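Local coordinates for protein nicotinate phosphoribosyltransferase (Saccharomyces cerevisiae, PDB 1VLP) that catalyses the ATP-dependent joining of nicotinate to 5-phospho-D-ribose 1-diphosphate, giving nicotinate ribonucleotide in the first step from nicotinic acid to NAD, at residues F189-R192 / R193-S196; Q200-I203 / M204-I207; F363-G366 / T367-N371. All coordinates share one frame; numbering follows the deposited sequence.

The three contacts come in series along the chain and converge on one end of the parallel sheet. Contact 1 is the loop leaving strand 186-188, contact 2 lies on helix 197-213 that follows it, and contact 3 is the passage from the neighbouring strand 360-365 into the short helix 367-370. Centres of contacts 1 and 3 are about 8 Å apart, those of 2 and 3 about 11 Å, and those of 1 and 2 about 12 Å. Thr370 OG1 hydrogen-bonds to Gly190 O at 2.8 Å, while Ile203 CG2 packs 3.3 Å from Phe369 O. Loop, helix and helix start thus form one unit beside the probable nicotinate and phosphoribosyl sites.

Contact 1 (F189-R192 / R193-S196); sequences FGTR and RRRS
Arg194 closes back on Thr191: its backbone N donates to Thr191 O over 3.2 Å with an N-H...O angle of 170°, the bond of a type I beta turn. The donor stands above the carbonyl plane. The side chain of Arg194 then runs past the same oxygen. Its CB lies 3.6 Å from Thr191 O, CG comes to 3.3 Å from that atom, and CD is still only 3.4 Å from it. CG sits between the backbone N and the carbonyl carbon (chi1 68°), which sends the chain along the carbonyl, and extended torsions beyond carry the guanidinium alongside Thr191. Arg194 NE has drawn off to 4.0 Å from Thr191 O before NH1 passes 3.8 Å from Thr191 CG2, the two side chains lying side by side and pointing the same way. This turn belongs to the beta-to-alpha loop between strand 186-188 and helix 197-213, in the barrel-like part of the enzyme that carries Phe189, a nicotinate-binding residue by similarity. At the tip, Arg194 NH1 forms a salt bridge with Asp23 and also a hydrogen bond to Gln200 OE1, so two acceptors outside the turn fix the guanidinium. The other end of the same amide, Gln200 NE2, hydrogen-bonds to Thr191 OG1. Arg192, within the same turn, bends at chi3 (-74°), and Phe189 CE2 lies at the edge of its guanidinium, in plane.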
loop_
_atom_site.group_PDB
_atom_site.type_symbol
_atom_site.label_atom_id
_atom_site.label_comp_id
_atom_site.label_asym_id
_atom_site.label_seq_id
_atom_site.Cartn_x
_atom_site.Cartn_y
_atom_site.Cartn_z
ATOM N N PHE A 189 -8.535 1.242 -1.094
ATOM C CA PHE A 189 -7.111 0.992 -0.830
ATOM C C PHE A 189 -6.859 0.426 0.574
ATOM O O PHE A 189 -5.721 0.554 1.122
ATOM C CB PHE A 189 -6.424 2.364 -0.966
ATOM C CG PHE A 189 -4.914 2.365 -0.978
ATOM C CD1 PHE A 189 -4.138 1.282 -1.464
ATOM C CD2 PHE A 189 -4.245 3.513 -0.505
ATOM C CE1 PHE A 189 -2.734 1.346 -1.456
ATOM C CE2 PHE A 189 -2.840 3.584 -0.507
ATOM C CZ PHE A 189 -2.092 2.508 -0.988
ATOM N N GLY A 190 -7.899 -0.138 1.198
ATOM C CA GLY A 190 -7.851 -0.478 2.616
ATOM C C GLY A 190 -7.449 -1.906 2.996
ATOM O O GLY A 190 -7.655 -2.311 4.129
ATOM N N THR A 191 -6.819 -2.662 2.084
ATOM C CA THR A 191 -6.487 -4.057 2.404
ATOM C C THR A 191 -5.656 -4.194 3.707
ATOM O O THR A 191 -6.017 -4.949 4.627
ATOM C CB THR A 191 -5.765 -4.763 1.244
ATOM O OG1 THR A 191 -6.600 -4.738 0.102
ATOM C CG2 THR A 191 -5.376 -6.200 1.624
ATOM N N ARG A 192 -4.572 -3.426 3.786
ATOM C CA ARG A 192 -3.577 -3.652 4.825
ATOM C C ARG A 192 -4.134 -3.412 6.224
ATOM O O ARG A 192 -3.797 -4.142 7.154
ATOM C CB ARG A 192 -2.389 -2.754 4.611
ATOM C CG ARG A 192 -1.524 -3.235 3.516
ATOM C CD ARG A 192 -0.411 -2.231 3.277
ATOM N NE ARG A 192 -0.940 -1.051 2.610
ATOM C CZ ARG A 192 -0.213 0.015 2.355
ATOM N NH1 ARG A 192 1.072 0.020 2.717
ATOM N NH2 ARG A 192 -0.773 1.070 1.766
ATOM N N ARG A 193 -5.053 -2.469 6.361
ATOM C CA ARG A 193 -5.586 -2.251 7.698
ATOM C C ARG A 193 -7.044 -2.613 7.882
ATOM O O ARG A 193 -7.707 -2.096 8.776
ATOM C CB ARG A 193 -5.265 -0.872 8.200
ATOM C CG ARG A 193 -3.896 -0.841 8.885
ATOM C CD ARG A 193 -3.636 0.522 9.497
ATOM N NE ARG A 193 -2.213 0.794 9.567
ATOM C CZ ARG A 193 -1.697 1.944 9.975
ATOM N NH1 ARG A 193 -2.493 2.942 10.341
ATOM N NH2 ARG A 193 -0.381 2.092 10.005
ATOM N N ARG A 194 -7.550 -3.522 7.045
ATOM C CA ARG A 194 -8.892 -3.957 7.197
ATOM C C ARG A 194 -9.089 -4.616 8.578
ATOM O O ARG A 194 -8.197 -5.321 9.110
ATOM C CB ARG A 194 -9.290 -4.930 6.096
ATOM C CG ARG A 194 -8.589 -6.241 6.158
ATOM C CD ARG A 194 -8.720 -6.961 4.790
ATOM N NE ARG A 194 -8.208 -8.313 4.846
ATOM C CZ ARG A 194 -7.951 -9.075 3.781
ATOM N NH1 ARG A 194 -8.120 -8.605 2.539
ATOM N NH2 ARG A 194 -7.456 -10.299 3.963
ATOM N N ARG A 195 -10.280 -4.419 9.119
ATOM C CA ARG A 195 -10.635 -5.062 10.383
ATOM C C ARG A 195 -10.723 -6.596 10.230
ATOM O O ARG A 195 -10.351 -7.381 11.163
ATOM C CB ARG A 195 -11.919 -4.474 10.939
ATOM C CG ARG A 195 -12.235 -5.116 12.271
ATOM C CD ARG A 195 -13.118 -4.224 13.141
ATOM N NE ARG A 195 -12.418 -2.995 13.472
ATOM C CZ ARG A 195 -12.626 -2.252 14.553
ATOM N NH1 ARG A 195 -13.438 -2.634 15.512
ATOM N NH2 ARG A 195 -11.959 -1.121 14.695
ATOM N N SER A 196 -11.129 -7.008 9.017
ATOM C CA SER A 196 -11.210 -8.396 8.636
ATOM C C SER A 196 -11.433 -8.465 7.114
ATOM O O SER A 196 -11.805 -7.473 6.481
ATOM C CB SER A 196 -12.366 -9.095 9.335
ATOM O OG SER A 196 -13.618 -8.586 8.885
#

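Contact 2 (Q200-I203 / M204-I207); sequences QDLI and MQGI
The carboxylate of Asp201 and the amide of Gln205 meet with their planes 66° apart, one helical turn from each other. Gln205 NE2 donates to Asp201 OD2 at 2.9 Å. The acceptor lies practically in the amide plane, whereas the nitrogen approaches OD2 from above the carboxylate plane, and the bond is bent, with an N-H...O angle of 146°. Asp201 reaches this position with CG anti to the backbone N (chi1 -175°). Gln205 extends beyond CG, and its CG passes 3.3 Å from Asp201 O. Leu202 CD2 adds an apolar neighbour 3.9 Å from Gln205 NE2. The other carboxylate oxygen, Asp201 OD1, takes a salt bridge from Lys233 and a hydrogen bond from Tyr234, both of helix 228-234, so both oxygens are engaged. Without the amide of Gln205, as with an alanine here, Asp201 OD2 would probably lose its donor within the helix and Leu202 CD2 a neighbour. Another side of the helix is apolar: Ile203 and Ile207 lie side by side, CD1 to CD1 at 3.9 Å. In Ile203 a first torsion that sets CG1 between the backbone N and the carbonyl carbon, with a bent second torsion, folds CD1 back to 3.4 Å from Met204 N. Met204, present as selenomethionine, sets its CG 3.4 Å from Gln200 O. Backbone bonds of 2.9 to 3.0 Å join each of Gln200, Asp201, Leu202 and Ile203, through O, to the N four residues on. This regular i to i+4 bonding marks an alpha-helix, here the helix of a beta-alpha unit following strand 186-188, with an isoleucine side packed on helix 367-370 and a polar side bonded to helix 228-234.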
loop_
_atom_site.group_PDB
_atom_site.type_symbol
_atom_site.label_atom_id
_atom_site.label_comp_id
_atom_site.label_asym_id
_atom_site.label_seq_id
_atom_site.Cartn_x
_atom_site.Cartn_y
_atom_site.Cartn_z
ATOM N N GLN A 200 -13.812 -5.861 4.632
ATOM C CA GLN A 200 -13.503 -5.332 3.305
ATOM C C GLN A 200 -14.526 -5.794 2.247
ATOM O O GLN A 200 -14.960 -4.999 1.435
ATOM C CB GLN A 200 -12.056 -5.661 2.913
ATOM C CG GLN A 200 -11.598 -5.033 1.563
ATOM C CD GLN A 200 -10.112 -5.191 1.345
ATOM O OE1 GLN A 200 -9.567 -6.176 1.748
ATOM N NE2 GLN A 200 -9.468 -4.250 0.621
ATOM N N ASP A 201 -14.924 -7.057 2.279
ATOM C CA ASP A 201 -15.970 -7.538 1.390
ATOM C C ASP A 201 -17.307 -6.770 1.522
ATOM O O ASP A 201 -17.962 -6.430 0.524
ATOM C CB ASP A 201 -16.190 -9.020 1.591
ATOM C CG ASP A 201 -17.194 -9.578 0.589
ATOM O OD1 ASP A 201 -16.858 -9.663 -0.622
ATOM O OD2 ASP A 201 -18.298 -9.897 1.018
ATOM N N LEU A 202 -17.691 -6.466 2.766
ATOM C CA LEU A 202 -18.925 -5.708 2.985
ATOM C C LEU A 202 -18.824 -4.295 2.454
ATOM O O LEU A 202 -19.776 -3.807 1.865
ATOM C CB LEU A 202 -19.307 -5.676 4.462
ATOM C CG LEU A 202 -19.856 -6.967 5.034
ATOM C CD1 LEU A 202 -19.935 -6.776 6.535
ATOM C CD2 LEU A 202 -21.187 -7.273 4.386
ATOM N N ILE A 203 -17.681 -3.629 2.633
ATOM C CA ILE A 203 -17.508 -2.277 2.084
ATOM C C ILE A 203 -17.434 -2.292 0.543
ATOM O O ILE A 203 -17.957 -1.400 -0.104
ATOM C CB ILE A 203 -16.437 -1.440 2.833
ATOM C CG1 ILE A 203 -15.036 -1.883 2.511
ATOM C CG2 ILE A 203 -16.748 -1.403 4.322
ATOM C CD1 ILE A 203 -14.520 -1.310 1.212
HETATM N N MSE A 204 -16.900 -3.361 -0.034
HETATM C CA MSE A 204 -16.935 -3.532 -1.496
HETATM C C MSE A 204 -18.381 -3.610 -1.977
HETATM O O MSE A 204 -18.771 -2.969 -2.971
HETATM C CB MSE A 204 -16.168 -4.780 -1.938
HETATM C CG MSE A 204 -14.633 -4.681 -1.929
HETATM SE SE MSE A 204 -13.935 -3.178 -2.996
HETATM C CE MSE A 204 -14.655 -3.741 -4.784
ATOM N N GLN A 205 -19.177 -4.419 -1.285
ATOM C CA GLN A 205 -20.648 -4.476 -1.510
ATOM C C GLN A 205 -21.309 -3.120 -1.474
ATOM O O GLN A 205 -22.117 -2.800 -2.381
ATOM C CB GLN A 205 -21.315 -5.449 -0.531
ATOM C CG GLN A 205 -20.964 -6.882 -0.788
ATOM C CD GLN A 205 -21.708 -7.809 0.181
ATOM O OE1 GLN A 205 -22.902 -7.641 0.372
ATOM N NE2 GLN A 205 -21.000 -8.743 0.814
ATOM N N GLY A 206 -20.947 -2.292 -0.492
ATOM C CA GLY A 206 -21.540 -0.932 -0.357
ATOM C C GLY A 206 -21.202 0.013 -1.469
ATOM O O GLY A 206 -22.069 0.709 -2.034
ATOM N N ILE A 207 -19.944 -0.033 -1.848
ATOM C CA ILE A 207 -19.417 0.786 -2.952
ATOM C C ILE A 207 -20.154 0.370 -4.232
ATOM O O ILE A 207 -20.685 1.226 -4.953
ATOM C CB ILE A 207 -17.876 0.666 -3.083
ATOM C CG1 ILE A 207 -17.162 1.352 -1.890
ATOM C CG2 ILE A 207 -17.385 1.274 -4.445
ATOM C CD1 ILE A 207 -15.705 0.994 -1.719
#

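Contact 3 (F363-G366 / T367-N371); sequences FGIG and TNFTN. With PO4 (phosphate ion), chain E.
Ile365 and Phe369 make the tight half of this contact, where the strand end meets the first turn of the helix. Ile365 CG2, anti to its own backbone N, reaches 3.5 Å from Phe369 CD2, and the two side chains meet at a slant. The same ring atom, CD2, lies 3.4 Å from Ile365 O, an oxygen at the ring edge and in the ring plane. Phe369 departs from a staggered first torsion (chi1 -98°), consistent with a ring held by its packing against Ile365 and helix 197-213. Ile207 of that helix also touches the ring. Gly366, at the N-cap position, turns its carbonyl into the helix: Phe369 N donates to Gly366 O at 2.8 Å from above the carbonyl plane, and Thr370 N adds a weak bond to the same oxygen. Asn371 N closes on Thr367 O at 2.9 Å.

The other half is more open. Gly366 and Thr367 are partly exposed, and a phosphate ion, probably from the crystallisation liquor, lies against them. Thr367 N donates to PO4 O1 at 3.1 Å with an N-H...O angle of 156°. Gly366 CA approaches PO4 O1 to 3.2 Å, where a side chain would have no room. Ser341 N is a second backbone donor to the ion. An anion bound by a backbone N-H at a helix N-terminus, beside a glycine, is consistent with the inferred role of Thr367 in the 5-phospho-alpha-D-ribose 1-diphosphate site of this phosphoribosyltransferase.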
loop_
_atom_site.group_PDB
_atom_site.type_symbol
_atom_site.label_atom_id
_atom_site.label_comp_id
_atom_site.label_asym_id
_atom_site.label_seq_id
_atom_site.Cartn_x
_atom_site.Cartn_y
_atom_site.Cartn_z
ATOM N N PHE A 363 -7.948 9.714 -5.970
ATOM C CA PHE A 363 -7.885 9.443 -4.539
ATOM C C PHE A 363 -7.784 7.952 -4.272
ATOM O O PHE A 363 -8.469 7.166 -4.933
ATOM C CB PHE A 363 -9.146 10.016 -3.846
ATOM C CG PHE A 363 -9.266 11.500 -3.996
ATOM C CD1 PHE A 363 -8.595 12.346 -3.144
ATOM C CD2 PHE A 363 -9.894 12.042 -5.109
ATOM C CE1 PHE A 363 -8.611 13.701 -3.351
ATOM C CE2 PHE A 363 -9.921 13.424 -5.310
ATOM C CZ PHE A 363 -9.275 14.240 -4.405
ATOM N N GLY A 364 -6.912 7.568 -3.345
ATOM C CA GLY A 364 -6.890 6.210 -2.774
ATOM C C GLY A 364 -7.383 6.323 -1.340
ATOM O O GLY A 364 -6.747 6.992 -0.516
ATOM N N ILE A 365 -8.511 5.669 -1.024
ATOM C CA ILE A 365 -9.112 5.780 0.283
ATOM C C ILE A 365 -9.007 4.416 0.973
ATOM O O ILE A 365 -9.680 3.499 0.550
ATOM C CB ILE A 365 -10.562 6.262 0.183
ATOM C CG1 ILE A 365 -10.625 7.639 -0.558
ATOM C CG2 ILE A 365 -11.146 6.281 1.528
ATOM C CD1 ILE A 365 -12.024 8.213 -0.856
ATOM N N GLY A 366 -8.179 4.331 2.019
ATOM C CA GLY A 366 -7.820 3.047 2.615
ATOM C C GLY A 366 -8.544 2.745 3.895
ATOM O O GLY A 366 -9.687 2.304 3.901
ATOM N N THR A 367 -7.846 2.954 5.000
ATOM C CA THR A 367 -8.376 2.613 6.343
ATOM C C THR A 367 -9.745 3.180 6.660
ATOM O O THR A 367 -10.540 2.523 7.313
ATOM C CB THR A 367 -7.365 3.005 7.435
ATOM O OG1 THR A 367 -6.103 2.424 7.072
ATOM C CG2 THR A 367 -7.782 2.469 8.781
ATOM N N ASN A 368 -10.070 4.368 6.157
ATOM C CA ASN A 368 -11.389 4.891 6.397
ATOM C C ASN A 368 -12.486 4.000 5.828
ATOM O O ASN A 368 -13.589 3.992 6.355
ATOM C CB ASN A 368 -11.503 6.305 5.850
ATOM C CG ASN A 368 -12.821 6.923 6.176
ATOM O OD1 ASN A 368 -13.733 6.912 5.372
ATOM N ND2 ASN A 368 -12.928 7.472 7.365
ATOM N N PHE A 369 -12.201 3.282 4.729
ATOM C CA PHE A 369 -13.179 2.364 4.178
ATOM C C PHE A 369 -13.296 1.065 5.012
ATOM O O PHE A 369 -14.381 0.640 5.365
ATOM C CB PHE A 369 -12.900 2.019 2.706
ATOM C CG PHE A 369 -13.707 2.833 1.713
ATOM C CD1 PHE A 369 -15.107 2.952 1.840
ATOM C CD2 PHE A 369 -13.083 3.482 0.662
ATOM C CE1 PHE A 369 -15.864 3.707 0.902
ATOM C CE2 PHE A 369 -13.827 4.256 -0.269
ATOM C CZ PHE A 369 -15.221 4.378 -0.118
ATOM N N THR A 370 -12.166 0.422 5.275
ATOM C CA THR A 370 -12.144 -0.967 5.770
ATOM C C THR A 370 -11.971 -1.102 7.293
ATOM O O THR A 370 -11.974 -2.230 7.812
ATOM C CB THR A 370 -10.985 -1.731 5.084
ATOM O OG1 THR A 370 -9.752 -1.057 5.403
ATOM C CG2 THR A 370 -11.256 -1.761 3.574
ATOM N N ASN A 371 -11.755 0.013 7.998
ATOM C CA ASN A 371 -11.617 -0.009 9.444
ATOM C C ASN A 371 -12.200 1.232 10.125
ATOM O O ASN A 371 -11.532 1.915 10.894
ATOM C CB ASN A 371 -10.148 -0.334 9.865
ATOM C CG ASN A 371 -10.068 -1.092 11.168
ATOM O OD1 ASN A 371 -10.952 -0.971 11.997
ATOM N ND2 ASN A 371 -8.967 -1.797 11.389
HETATM P P PO4 E . -4.613 5.008 4.738
HETATM O O1 PO4 E . -5.067 3.766 4.019
HETATM O O2 PO4 E . -5.679 5.656 5.576
HETATM O O3 PO4 E . -3.489 4.676 5.729
HETATM O O4 PO4 E . -4.009 6.025 3.791
#